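Local coordinates for protein exoribonuclease II, mitochondrial (Candida glabrata, PDB 6F3H) that probably degrades RNA from the 3' end as the exoribonuclease component of the mitochondrial RNA degradosome, with a magnesium ion in its nuclease site, at residues Ile262-Leu265 / Gln271-Lys274; Ala277-Asp282 / His286-Arg291; Lys319-Arg322 / Met326-Asp329; Tyr294-Leu299 / Val342-Gln347; Asn300-Gly305 / Ser335-Leu340. The protein carries 1 engineered substitution. All blocks are in the same frame, centred on the assembly; numbering follows the deposited sequence.

Contact 1 of 5, residues Ile262-Leu265 / Gln271-Lys274; sequences ITRL and QEIK
Arg264 sends CG anti to its own nitrogen (chi1 175°) and runs extended as far as NE, while Glu272, folded back at chi2 (-77°), swings its carboxylate round to meet the guanidinium. The two form a salt bridge, Arg264 NH2 to Glu272 OE1 at 2.8 Å, and OE1, though 2.9 Å from Arg264 NH1 too, is tilted well above the guanidinium plane. The planes stand nearly perpendicular, 79° apart, and Glu272 CG comes over one guanidinium face, toward its rim. Both segments belong to helix 251-281, yet the CA atoms of Leu265 and Glu272 are just 5.3 Å apart, about half the rise of seven residues in a straight alpha-helix. The helix is therefore sharply bent here, and the ion pair bridges the two limbs of the bend on its exposed side. Beside it, buried Leu265 brings CD2 to 3.9 Å from Glu272 CB, the two side chains roughly perpendicular. Ile273 CG1 lies 3.5 Å from the backbone oxygen Leu265 O. Tyr292 OH and Tyr294 OH are weakly hydrogen-bonded with Glu272 OE1 and Arg264 NH2, respectively; Leu265 and Ile273 continue inward onto Ile316 and Ile320 of helix 311-322.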
# COMPACT_ATOMS: atom_id res chain seq x y z
N ILE A 262 20.29 5.66 -26.25
CA ILE A 262 21.19 4.54 -26.48
C ILE A 262 21.97 4.76 -27.75
O ILE A 262 23.19 4.57 -27.81
CB ILE A 262 20.41 3.21 -26.53
CG1 ILE A 262 20.07 2.77 -25.11
CG2 ILE A 262 21.18 2.16 -27.33
CD1 ILE A 262 18.82 1.92 -25.02
N THR A 263 21.27 5.16 -28.80
CA THR A 263 21.94 5.39 -30.06
C THR A 263 23.01 6.46 -29.93
O THR A 263 24.16 6.24 -30.33
CB THR A 263 20.91 5.82 -31.09
OG1 THR A 263 19.84 4.87 -31.09
CG2 THR A 263 21.55 5.87 -32.43
N ARG A 264 22.68 7.59 -29.31
CA ARG A 264 23.66 8.65 -29.32
C ARG A 264 24.87 8.30 -28.46
O ARG A 264 25.97 8.81 -28.70
CB ARG A 264 23.00 9.98 -28.91
CG ARG A 264 23.98 11.11 -28.76
CD ARG A 264 23.37 12.47 -29.03
NE ARG A 264 24.41 13.38 -29.52
CZ ARG A 264 25.28 14.01 -28.74
NH1 ARG A 264 26.21 14.81 -29.27
NH2 ARG A 264 25.22 13.86 -27.42
N LEU A 265 24.71 7.39 -27.51
CA LEU A 265 25.80 7.07 -26.62
C LEU A 265 26.73 5.98 -27.12
O LEU A 265 27.87 5.91 -26.65
CB LEU A 265 25.22 6.65 -25.28
CG LEU A 265 24.72 7.79 -24.42
CD1 LEU A 265 24.48 7.22 -23.08
CD2 LEU A 265 25.74 8.91 -24.34
N GLN A 271 31.70 7.18 -28.07
CA GLN A 271 32.47 8.42 -27.98
C GLN A 271 31.87 9.36 -26.96
O GLN A 271 32.60 10.03 -26.23
CB GLN A 271 32.55 9.11 -29.33
CG GLN A 271 33.42 10.35 -29.27
CD GLN A 271 33.40 11.15 -30.55
OE1 GLN A 271 32.73 10.77 -31.52
NE2 GLN A 271 34.16 12.24 -30.59
N GLU A 272 30.55 9.46 -26.93
CA GLU A 272 29.92 10.41 -26.02
C GLU A 272 29.98 9.94 -24.58
O GLU A 272 30.01 10.76 -23.67
CB GLU A 272 28.50 10.69 -26.47
CG GLU A 272 28.55 11.36 -27.80
CD GLU A 272 28.94 12.81 -27.66
OE1 GLU A 272 28.05 13.61 -27.31
OE2 GLU A 272 30.13 13.15 -27.84
N ILE A 273 29.95 8.63 -24.36
CA ILE A 273 30.31 8.13 -23.04
C ILE A 273 31.68 8.63 -22.66
O ILE A 273 31.91 9.11 -21.55
CB ILE A 273 30.28 6.59 -23.05
CG1 ILE A 273 28.87 6.05 -23.25
CG2 ILE A 273 30.92 6.03 -21.78
CD1 ILE A 273 28.77 4.57 -23.02
N LYS A 274 32.62 8.55 -23.60
CA LYS A 274 34.00 8.89 -23.32
C LYS A 274 34.16 10.38 -23.07
O LYS A 274 34.85 10.80 -22.14
CB LYS A 274 34.89 8.45 -24.49
CG LYS A 274 35.08 6.96 -24.61
CD LYS A 274 35.62 6.62 -25.97
CE LYS A 274 35.63 5.13 -26.21
NZ LYS A 274 35.79 4.89 -27.67

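Contact 2 of 5, residues Ala277-Asp282 / His286-Arg291; sequences AKLVND and HSIAKR
Leu279 and Val280 meet Ile288 across a helical hairpin, in which the end of helix 251-281 and the short helix 285-291 run roughly antiparallel. The axes of 277-281 and 286-291 are inclined at 148° and approach to 9.8 Å. Along the first segment, Leu279 comes first and points toward the partner helix. Its CB lies 4.0 Å from Ile288 CG1, and the two side chains lie antiparallel alongside one another, which lays Leu279 CD1 beside Ile288 CG1 as well. Further out, CD1 passes 4.3 Å from Ser287 CB, whose hydroxyl is bound to Asp284 OD2 in the turn between the helices. The same methyl lies over one face of the Arg291 guanidinium, and CD2 is 4.2 Å from Arg291 NH2, so aliphatic carbon shields part of a charged group at the surface. Tyr292 also packs against Leu279. Val280 follows, buried, with Ile324 also against it. Ile288 has CG1 anti to the carbonyl carbon (chi1 -67°) and continues extended, an arrangement that carries its terminal methyl to the valine, the two side chains roughly perpendicular: Val280 CG2 and Ile288 CD1 are 3.8 Å apart.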
# COMPACT_ATOMS: atom_id res chain seq x y z
N ALA A 277 32.67 11.08 -19.51
CA ALA A 277 33.51 10.65 -18.40
C ALA A 277 34.72 11.55 -18.26
O ALA A 277 35.20 11.77 -17.14
CB ALA A 277 33.94 9.20 -18.61
N LYS A 278 35.20 12.14 -19.35
CA LYS A 278 36.34 13.02 -19.21
C LYS A 278 35.95 14.23 -18.40
O LYS A 278 36.61 14.58 -17.42
CB LYS A 278 36.88 13.42 -20.57
CG LYS A 278 38.34 13.75 -20.46
CD LYS A 278 38.78 14.68 -21.55
CE LYS A 278 40.23 14.40 -21.91
NZ LYS A 278 40.41 13.09 -22.65
N LEU A 279 34.83 14.86 -18.78
CA LEU A 279 34.33 16.04 -18.07
C LEU A 279 34.17 15.77 -16.59
O LEU A 279 34.47 16.63 -15.75
CB LEU A 279 32.98 16.44 -18.67
CG LEU A 279 32.99 16.66 -20.17
CD1 LEU A 279 31.61 16.91 -20.69
CD2 LEU A 279 33.82 17.86 -20.44
N VAL A 280 33.68 14.59 -16.25
CA VAL A 280 33.52 14.23 -14.85
C VAL A 280 34.87 14.14 -14.16
O VAL A 280 35.04 14.62 -13.03
CB VAL A 280 32.74 12.91 -14.78
CG1 VAL A 280 32.69 12.40 -13.38
CG2 VAL A 280 31.36 13.16 -15.30
N ASN A 281 35.87 13.55 -14.83
CA ASN A 281 37.17 13.38 -14.20
C ASN A 281 37.89 14.70 -14.09
O ASN A 281 38.63 14.93 -13.14
CB ASN A 281 38.00 12.39 -14.97
CG ASN A 281 37.31 11.08 -15.13
OD1 ASN A 281 36.78 10.53 -14.16
ND2 ASN A 281 37.30 10.56 -16.35
N ASP A 282 37.69 15.58 -15.07
CA ASP A 282 38.22 16.93 -15.01
C ASP A 282 37.35 17.83 -14.14
O ASP A 282 37.67 19.02 -13.98
CB ASP A 282 38.35 17.48 -16.42
CG ASP A 282 39.22 16.61 -17.31
OD1 ASP A 282 39.99 15.80 -16.76
OD2 ASP A 282 39.13 16.72 -18.55
N HIS A 286 30.11 22.12 -15.51
CA HIS A 286 29.37 23.12 -16.27
C HIS A 286 28.94 22.60 -17.65
O HIS A 286 27.77 22.71 -18.03
CB HIS A 286 30.23 24.36 -16.37
CG HIS A 286 29.70 25.37 -17.31
ND1 HIS A 286 30.12 25.43 -18.62
CD2 HIS A 286 28.78 26.35 -17.15
CE1 HIS A 286 29.47 26.41 -19.23
NE2 HIS A 286 28.65 26.98 -18.36
N SER A 287 29.87 22.02 -18.40
CA SER A 287 29.52 21.59 -19.75
C SER A 287 28.49 20.48 -19.72
O SER A 287 27.56 20.46 -20.54
CB SER A 287 30.77 21.10 -20.48
OG SER A 287 31.87 21.95 -20.22
N ILE A 288 28.64 19.57 -18.76
CA ILE A 288 27.68 18.48 -18.58
C ILE A 288 26.27 19.03 -18.65
O ILE A 288 25.39 18.48 -19.32
CB ILE A 288 27.96 17.80 -17.23
CG1 ILE A 288 29.32 17.10 -17.30
CG2 ILE A 288 26.80 16.95 -16.83
CD1 ILE A 288 29.81 16.53 -16.00
N ALA A 289 26.06 20.16 -17.98
CA ALA A 289 24.74 20.77 -17.98
C ALA A 289 24.32 21.09 -19.40
O ALA A 289 23.31 20.59 -19.89
CB ALA A 289 24.75 22.01 -17.10
N LYS A 290 25.09 21.95 -20.07
CA LYS A 290 24.67 22.43 -21.38
C LYS A 290 24.56 21.27 -22.36
O LYS A 290 23.61 21.19 -23.15
CB LYS A 290 25.65 23.49 -21.88
N ARG A 291 25.49 20.34 -22.28
CA ARG A 291 25.63 19.34 -23.32
C ARG A 291 24.93 18.04 -22.99
O ARG A 291 24.19 17.50 -23.82
CB ARG A 291 27.11 19.06 -23.57
CG ARG A 291 27.62 19.61 -24.87
CD ARG A 291 28.99 19.02 -25.22
NE ARG A 291 30.08 19.65 -24.48
CZ ARG A 291 31.35 19.25 -24.50
NH1 ARG A 291 31.72 18.20 -25.22
NH2 ARG A 291 32.25 19.91 -23.78

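Contact 3 of 5, residues Lys319-Arg322 / Met326-Asp329; sequences KIFR and MYRD
The rings of Phe321 and Tyr327 are neighbours at an oblique angle, their planes inclined at 36° and their centroids 5.9 Å apart. The nearer touch is between a ring carbon and a methylene: Phe321 CD1 comes 4.0 Å from Tyr327 CB. On the tyrosine ring, one face carries CB of Met326, a poorly ordered residue modelled as selenomethionine, 4.1 Å above the plane and displaced toward the rim. A third flat group, the Arg328 guanidinium, receives Arg322 O at its edge, near its plane. The bond made there, Arg328 NE to Arg322 O, is weak, 3.1 Å long and bent to 132° at the hydrogen. Arg328 reaches it through a chain that leaves extended and turns at chi3, wrapping CG and CD past the same oxygen. One residue earlier, Phe321 O faces the backbone of the arginine, with Arg328 CA 3.2 Å away in a well-directed CA-H...O contact. Both oxygens belong to the last turn of helix 311-322. The returning loop thus covers the carboxyl end of the helix, and the positive charge of Arg328 would probably suit the negative end of the helix dipole. Asp325 OD1 makes a long, weak ion pair with Arg328 NH2. Inward, Phe321 packs on Leu336 and Cys337 of helix 334-343, and Tyr327 lies against Leu340 of the same helix while its hydroxyl is hydrogen-bonded to Glu343 OE1; Ile320, next to Phe321, packs on Ile273 and Phe276 of helix 251-281.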
# COMPACT_ATOMS: atom_id res chain seq x y z
N LYS A 319 29.22 0.96 -18.34
CA LYS A 319 30.29 1.50 -19.16
C LYS A 319 30.69 2.89 -18.70
O LYS A 319 31.88 3.23 -18.64
CB LYS A 319 29.85 1.53 -20.62
CG LYS A 319 30.00 0.19 -21.36
CD LYS A 319 29.19 0.10 -22.63
CE LYS A 319 29.84 -0.86 -23.62
NZ LYS A 319 30.86 -1.74 -22.99
N ILE A 320 29.71 3.71 -18.37
CA ILE A 320 29.99 5.06 -17.90
C ILE A 320 30.76 5.03 -16.58
O ILE A 320 31.76 5.73 -16.42
CB ILE A 320 28.68 5.83 -17.74
CG1 ILE A 320 28.00 5.96 -19.09
CG2 ILE A 320 28.96 7.15 -17.11
CD1 ILE A 320 26.81 6.81 -19.03
N PHE A 321 30.28 4.26 -15.62
CA PHE A 321 31.02 4.18 -14.37
C PHE A 321 32.41 3.64 -14.62
O PHE A 321 33.38 4.09 -14.02
CB PHE A 321 30.31 3.28 -13.38
CG PHE A 321 29.09 3.91 -12.77
CD1 PHE A 321 29.01 5.26 -12.59
CD2 PHE A 321 28.06 3.12 -12.31
CE1 PHE A 321 27.91 5.82 -12.02
CE2 PHE A 321 26.96 3.69 -11.73
CZ PHE A 321 26.90 5.04 -11.59
N ARG A 322 32.52 2.69 -15.54
CA ARG A 322 33.82 2.11 -15.84
C ARG A 322 34.77 3.17 -16.36
O ARG A 322 35.98 3.07 -16.18
CB ARG A 322 33.67 0.95 -16.83
CG ARG A 322 34.88 0.06 -16.90
CD ARG A 322 34.96 -1.02 -18.00
NE ARG A 322 34.09 -0.93 -19.16
CZ ARG A 322 34.39 -0.25 -20.26
NH1 ARG A 322 35.53 0.44 -20.30
NH2 ARG A 322 33.56 -0.24 -21.30
N MSE A 326 36.67 7.65 -9.89
CA MSE A 326 36.19 7.37 -8.56
C MSE A 326 35.29 6.16 -8.53
O MSE A 326 35.37 5.32 -7.64
CB MSE A 326 35.44 8.56 -8.05
CG MSE A 326 36.28 9.79 -8.07
SE MSE A 326 35.15 11.20 -7.46
CE MSE A 326 34.54 11.83 -9.20
N TYR A 327 34.42 6.08 -9.52
CA TYR A 327 33.33 5.12 -9.53
C TYR A 327 33.67 3.86 -10.27
O TYR A 327 32.79 3.04 -10.50
CB TYR A 327 32.10 5.74 -10.16
CG TYR A 327 31.59 6.95 -9.43
CD1 TYR A 327 30.95 6.84 -8.21
CD2 TYR A 327 31.79 8.22 -9.95
CE1 TYR A 327 30.48 7.96 -7.54
CE2 TYR A 327 31.32 9.35 -9.28
CZ TYR A 327 30.67 9.21 -8.08
OH TYR A 327 30.21 10.31 -7.40
N ARG A 328 34.93 3.69 -10.66
CA ARG A 328 35.21 2.77 -11.75
C ARG A 328 35.00 1.31 -11.36
O ARG A 328 34.44 0.54 -12.14
CB ARG A 328 36.63 3.00 -12.25
CG ARG A 328 37.05 2.05 -13.34
CD ARG A 328 38.42 2.38 -13.94
NE ARG A 328 38.51 3.69 -14.58
CZ ARG A 328 39.22 4.70 -14.10
NH1 ARG A 328 39.89 4.57 -12.95
NH2 ARG A 328 39.26 5.85 -14.75
N ASP A 329 35.40 0.92 -10.15
CA ASP A 329 35.42 -0.50 -9.78
C ASP A 329 34.19 -0.97 -9.02
O ASP A 329 34.18 -2.13 -8.58
CB ASP A 329 36.68 -0.81 -8.97

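Contact 4 of 5, residues Tyr294-Leu299 / Val342-Gln347; sequences YIRTLL and VEISPQ
Ile344 O accepts a hydrogen bond from Arg296 NH1 at 2.7 Å, with an angle of 143° at the hydrogen. The donor lies in the carbonyl plane, and the oxygen is almost exactly in the plane of the guanidinium, so the flat group meets the peptide edge-on. A bend at chi3 (-69°) turns the arginine head toward this oxygen. Its rotation is fixed from another direction too, because Arg296 NE forms a salt bridge with Asp293 OD1, just before the segment. A carboxylate oxygen at NE and a carbonyl oxygen at NH1 thus hold the group. The aliphatic part of the arginine is used as well: CG lies against Ile344 CD1, the two side chains antiparallel along their length, and CD sits 3.8 Å from Ser345 OG, which has its own hydrogen bond to Leu341 O. Ile344 is the first residue beyond helix 334-343 to leave helical geometry, so the contact places the carboxyl end of that helix on the flank of helix 293-303, within an all-helical part of the chain. Ile344 CG1 sits flanked by both the nitrogen and the carbonyl carbon (chi1 58°), and from there reaches out toward helix 293-303. Its terminal methyl also meets Leu299, CD1 to CD1 at 3.8 Å, with the side chains roughly perpendicular. Tyr285 and Ile288 of helix 285-291 pack on Ile344 as well, and Leu299 passes on to Leu340 and Leu341.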
# COMPACT_ATOMS: atom_id res chain seq x y z
N TYR A 294 20.71 14.98 -21.15
CA TYR A 294 20.06 13.70 -21.34
C TYR A 294 20.69 12.60 -20.50
O TYR A 294 20.02 11.61 -20.19
CB TYR A 294 20.06 13.33 -22.81
CG TYR A 294 21.40 13.04 -23.42
CD1 TYR A 294 22.23 14.06 -23.86
CD2 TYR A 294 21.83 11.74 -23.59
CE1 TYR A 294 23.45 13.78 -24.45
CE2 TYR A 294 23.04 11.44 -24.18
CZ TYR A 294 23.85 12.46 -24.60
OH TYR A 294 25.06 12.13 -25.21
N ILE A 295 21.94 12.77 -20.07
CA ILE A 295 22.51 11.75 -19.21
C ILE A 295 22.12 11.97 -17.77
O ILE A 295 21.92 11.02 -17.01
CB ILE A 295 24.04 11.73 -19.35
CG1 ILE A 295 24.43 11.42 -20.79
CG2 ILE A 295 24.65 10.76 -18.36
CD1 ILE A 295 25.90 11.11 -20.97
N ARG A 296 22.00 13.21 -17.34
CA ARG A 296 21.52 13.40 -15.99
C ARG A 296 20.17 12.73 -15.86
O ARG A 296 19.93 11.95 -14.94
CB ARG A 296 21.45 14.87 -15.65
CG ARG A 296 22.79 15.44 -15.41
CD ARG A 296 22.69 16.69 -14.63
NE ARG A 296 22.09 17.82 -15.32
CZ ARG A 296 22.54 19.05 -15.16
NH1 ARG A 296 23.57 19.27 -14.36
NH2 ARG A 296 21.98 20.07 -15.78
N THR A 297 19.30 12.97 -16.85
CA THR A 297 18.00 12.32 -16.92
C THR A 297 18.13 10.83 -16.74
O THR A 297 17.35 10.20 -16.02
CB THR A 297 17.34 12.60 -18.26
OG1 THR A 297 17.07 14.00 -18.38
CG2 THR A 297 16.06 11.83 -18.35
N LEU A 298 19.08 10.23 -17.44
CA LEU A 298 19.21 8.79 -17.38
C LEU A 298 19.57 8.35 -15.97
O LEU A 298 18.91 7.48 -15.40
CB LEU A 298 20.25 8.34 -18.39
CG LEU A 298 20.96 7.06 -18.03
CD1 LEU A 298 20.03 5.88 -18.20
CD2 LEU A 298 22.11 6.91 -18.95
N LEU A 299 20.58 8.98 -15.37
CA LEU A 299 20.95 8.64 -14.01
C LEU A 299 19.78 8.83 -13.07
O LEU A 299 19.54 8.02 -12.16
CB LEU A 299 22.09 9.52 -13.53
CG LEU A 299 23.34 9.40 -14.36
CD1 LEU A 299 24.25 10.57 -14.02
CD2 LEU A 299 23.97 8.05 -14.11
N VAL A 342 24.07 13.58 -7.98
CA VAL A 342 24.25 14.66 -7.03
C VAL A 342 25.50 15.44 -7.39
O VAL A 342 25.52 16.68 -7.36
CB VAL A 342 24.35 14.10 -5.60
CG1 VAL A 342 25.16 15.03 -4.71
CG2 VAL A 342 22.98 13.84 -5.02
N GLU A 343 26.54 14.74 -7.78
CA GLU A 343 27.82 15.39 -7.99
C GLU A 343 27.79 16.30 -9.21
O GLU A 343 28.58 17.24 -9.29
CB GLU A 343 28.88 14.32 -8.13
CG GLU A 343 30.23 14.86 -8.20
CD GLU A 343 31.25 13.76 -8.17
OE1 GLU A 343 31.05 12.81 -7.39
OE2 GLU A 343 32.24 13.84 -8.93
N ILE A 344 26.92 16.04 -10.16
CA ILE A 344 26.90 16.78 -11.41
C ILE A 344 25.66 17.66 -11.54
O ILE A 344 25.32 18.06 -12.64
CB ILE A 344 27.00 15.81 -12.59
CG1 ILE A 344 25.83 14.84 -12.49
CG2 ILE A 344 28.32 15.09 -12.55
CD1 ILE A 344 25.50 14.16 -13.77
N SER A 345 25.03 18.00 -10.42
CA SER A 345 23.82 18.82 -10.37
C SER A 345 24.01 19.92 -9.34
O SER A 345 24.84 19.80 -8.44
CB SER A 345 22.58 17.97 -10.02
OG SER A 345 22.45 16.84 -10.86
N PRO A 346 23.27 21.03 -9.46
CA PRO A 346 23.62 22.20 -8.65
C PRO A 346 23.33 21.92 -7.19
O PRO A 346 22.39 21.19 -6.86
CB PRO A 346 22.72 23.31 -9.21
CG PRO A 346 22.16 22.78 -10.48
CD PRO A 346 22.11 21.30 -10.32
N GLN A 347 24.17 22.51 -6.33
CA GLN A 347 24.17 22.25 -4.89
C GLN A 347 22.76 22.27 -4.31
O GLN A 347 22.09 23.30 -4.29
CB GLN A 347 25.06 23.26 -4.18

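Contact 5 of 5, residues Asn300-Gly305 / Ser335-Leu340; sequences NDYAAG and SLCGKL
Tyr302 meets Cys337 along much of one side of its side chain. With CG anti to the backbone nitrogen (chi1 -164°), its CB starts 4.0 Å from Cys337 SG and the ring leaves alongside the sulfur. CG is at a similar separation; CD2 makes the closest approach, 3.4 Å from SG, and also borders Cys337 CB. At CE2 the distance to SG has opened again to 4.1 Å, and the ring beyond runs on past the cysteine; Thr314 and Ile317 of helix 311-322 pack on this tyrosine too. The sulfur is 4.2 Å from the ring centroid and 48° off the normal, an oblique placement. Next to the tyrosine, Ala303 points its methyl at the partner helix, 4.2 Å from Gly338 N and 4.4 Å from Cys337 CB. Since alanine faces a glycine, the backbones come close, the CA atoms of Ala303 and Gly338 standing 5.7 Å apart. Just past the contact, Gly305, with positive phi, is the first residue to leave helical geometry, in a Schellman motif, and Arg334 NE is hydrogen-bonded to Ala303 O. All four touching residues are buried, and Phe321 of helix 311-322 also packs on Cys337. The arrangement is that of close helix-helix packing through small residues, joined to a cysteine sulfur-aromatic contact, between helices 293-303 and 334-343.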
# COMPACT_ATOMS: atom_id res chain seq x y z
N ASN A 300 19.03 9.88 -13.30
CA ASN A 300 17.88 10.15 -12.48
C ASN A 300 16.86 9.03 -12.60
O ASN A 300 16.44 8.46 -11.58
CB ASN A 300 17.30 11.49 -12.90
CG ASN A 300 16.15 11.89 -12.07
OD1 ASN A 300 16.24 11.98 -10.85
ND2 ASN A 300 15.03 12.16 -12.72
N ASP A 301 16.48 8.67 -13.82
CA ASP A 301 15.53 7.58 -13.98
C ASP A 301 16.06 6.28 -13.38
O ASP A 301 15.27 5.40 -13.05
CB ASP A 301 15.19 7.39 -15.46
CG ASP A 301 14.17 8.43 -15.95
OD1 ASP A 301 13.44 8.95 -15.10
OD2 ASP A 301 14.07 8.70 -17.17
N TYR A 302 17.37 6.14 -13.19
CA TYR A 302 17.84 4.92 -12.54
C TYR A 302 17.69 5.00 -11.02
O TYR A 302 17.11 4.11 -10.41
CB TYR A 302 19.29 4.64 -12.93
CG TYR A 302 19.74 3.22 -12.64
CD1 TYR A 302 19.56 2.20 -13.56
CD2 TYR A 302 20.32 2.90 -11.42
CE1 TYR A 302 19.96 0.90 -13.27
CE2 TYR A 302 20.72 1.61 -11.13
CZ TYR A 302 20.54 0.62 -12.05
OH TYR A 302 20.95 -0.66 -11.72
N ALA A 303 18.18 6.08 -10.40
CA ALA A 303 18.10 6.23 -8.95
C ALA A 303 16.67 6.20 -8.45
O ALA A 303 16.39 5.69 -7.36
CB ALA A 303 18.76 7.54 -8.52
N ALA A 304 15.75 6.80 -9.21
CA ALA A 304 14.34 6.82 -8.87
C ALA A 304 13.68 5.46 -8.99
O ALA A 304 12.59 5.28 -8.45
CB ALA A 304 13.64 7.82 -9.76
N GLY A 305 14.31 4.50 -9.66
CA GLY A 305 13.73 3.19 -9.85
C GLY A 305 12.83 3.03 -11.05
O GLY A 305 12.10 2.04 -11.14
N SER A 335 22.14 4.02 -5.48
CA SER A 335 22.93 4.92 -4.64
C SER A 335 24.08 5.50 -5.41
O SER A 335 24.45 6.66 -5.23
CB SER A 335 23.46 4.19 -3.42
OG SER A 335 22.40 3.88 -2.57
N LEU A 336 24.67 4.68 -6.26
CA LEU A 336 25.84 5.12 -6.98
C LEU A 336 25.43 6.09 -8.08
O LEU A 336 26.08 7.11 -8.27
CB LEU A 336 26.56 3.89 -7.52
CG LEU A 336 28.05 4.06 -7.67
CD1 LEU A 336 28.63 3.96 -6.30
CD2 LEU A 336 28.56 2.96 -8.56
N CYS A 337 24.30 5.83 -8.73
CA CYS A 337 23.77 6.82 -9.66
C CYS A 337 23.37 8.08 -8.93
O CYS A 337 23.51 9.18 -9.47
CB CYS A 337 22.57 6.26 -10.39
SG CYS A 337 22.98 4.96 -11.50
N GLY A 338 22.87 7.94 -7.70
CA GLY A 338 22.54 9.11 -6.92
C GLY A 338 23.76 9.94 -6.59
O GLY A 338 23.77 11.15 -6.83
N LYS A 339 24.81 9.30 -6.06
CA LYS A 339 26.04 10.02 -5.75
C LYS A 339 26.53 10.78 -6.96
O LYS A 339 26.86 11.97 -6.87
CB LYS A 339 27.13 9.05 -5.31
CG LYS A 339 26.82 8.27 -4.06
CD LYS A 339 28.10 7.67 -3.50
CE LYS A 339 29.24 8.68 -3.60
NZ LYS A 339 30.37 8.38 -2.69
N LEU A 340 26.54 10.14 -8.11
CA LEU A 340 27.06 10.82 -9.28
C LEU A 340 26.14 11.95 -9.68
O LEU A 340 26.58 13.08 -9.88
CB LEU A 340 27.18 9.85 -10.42
CG LEU A 340 27.71 10.63 -11.60
CD1 LEU A 340 29.09 11.12 -11.28
CD2 LEU A 340 27.75 9.77 -12.83

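Overall arrangement
The five contacts belong to one group of helices at the edge of the molecule, their centres 24 to 40 Å from the centre of the chain, and away from the magnesium site at Asp401 and Asp410. Contacts 4 and 5 use the same helix pair, with centres 9 Å apart, and join through Leu299 CD1 and Leu340 CD2, 3.8 Å from each other. Contact 3, in the chain between the two partners of each, touches contact 5 through Phe321 and Tyr327. Contact 2 meets contact 4 where Ile288 CD1 lies 4.0 Å from Ile344 CG2. Contact 1, about 19 Å from contact 5 between centres, reaches the rest through Ile273 and Ile320 and through Tyr294.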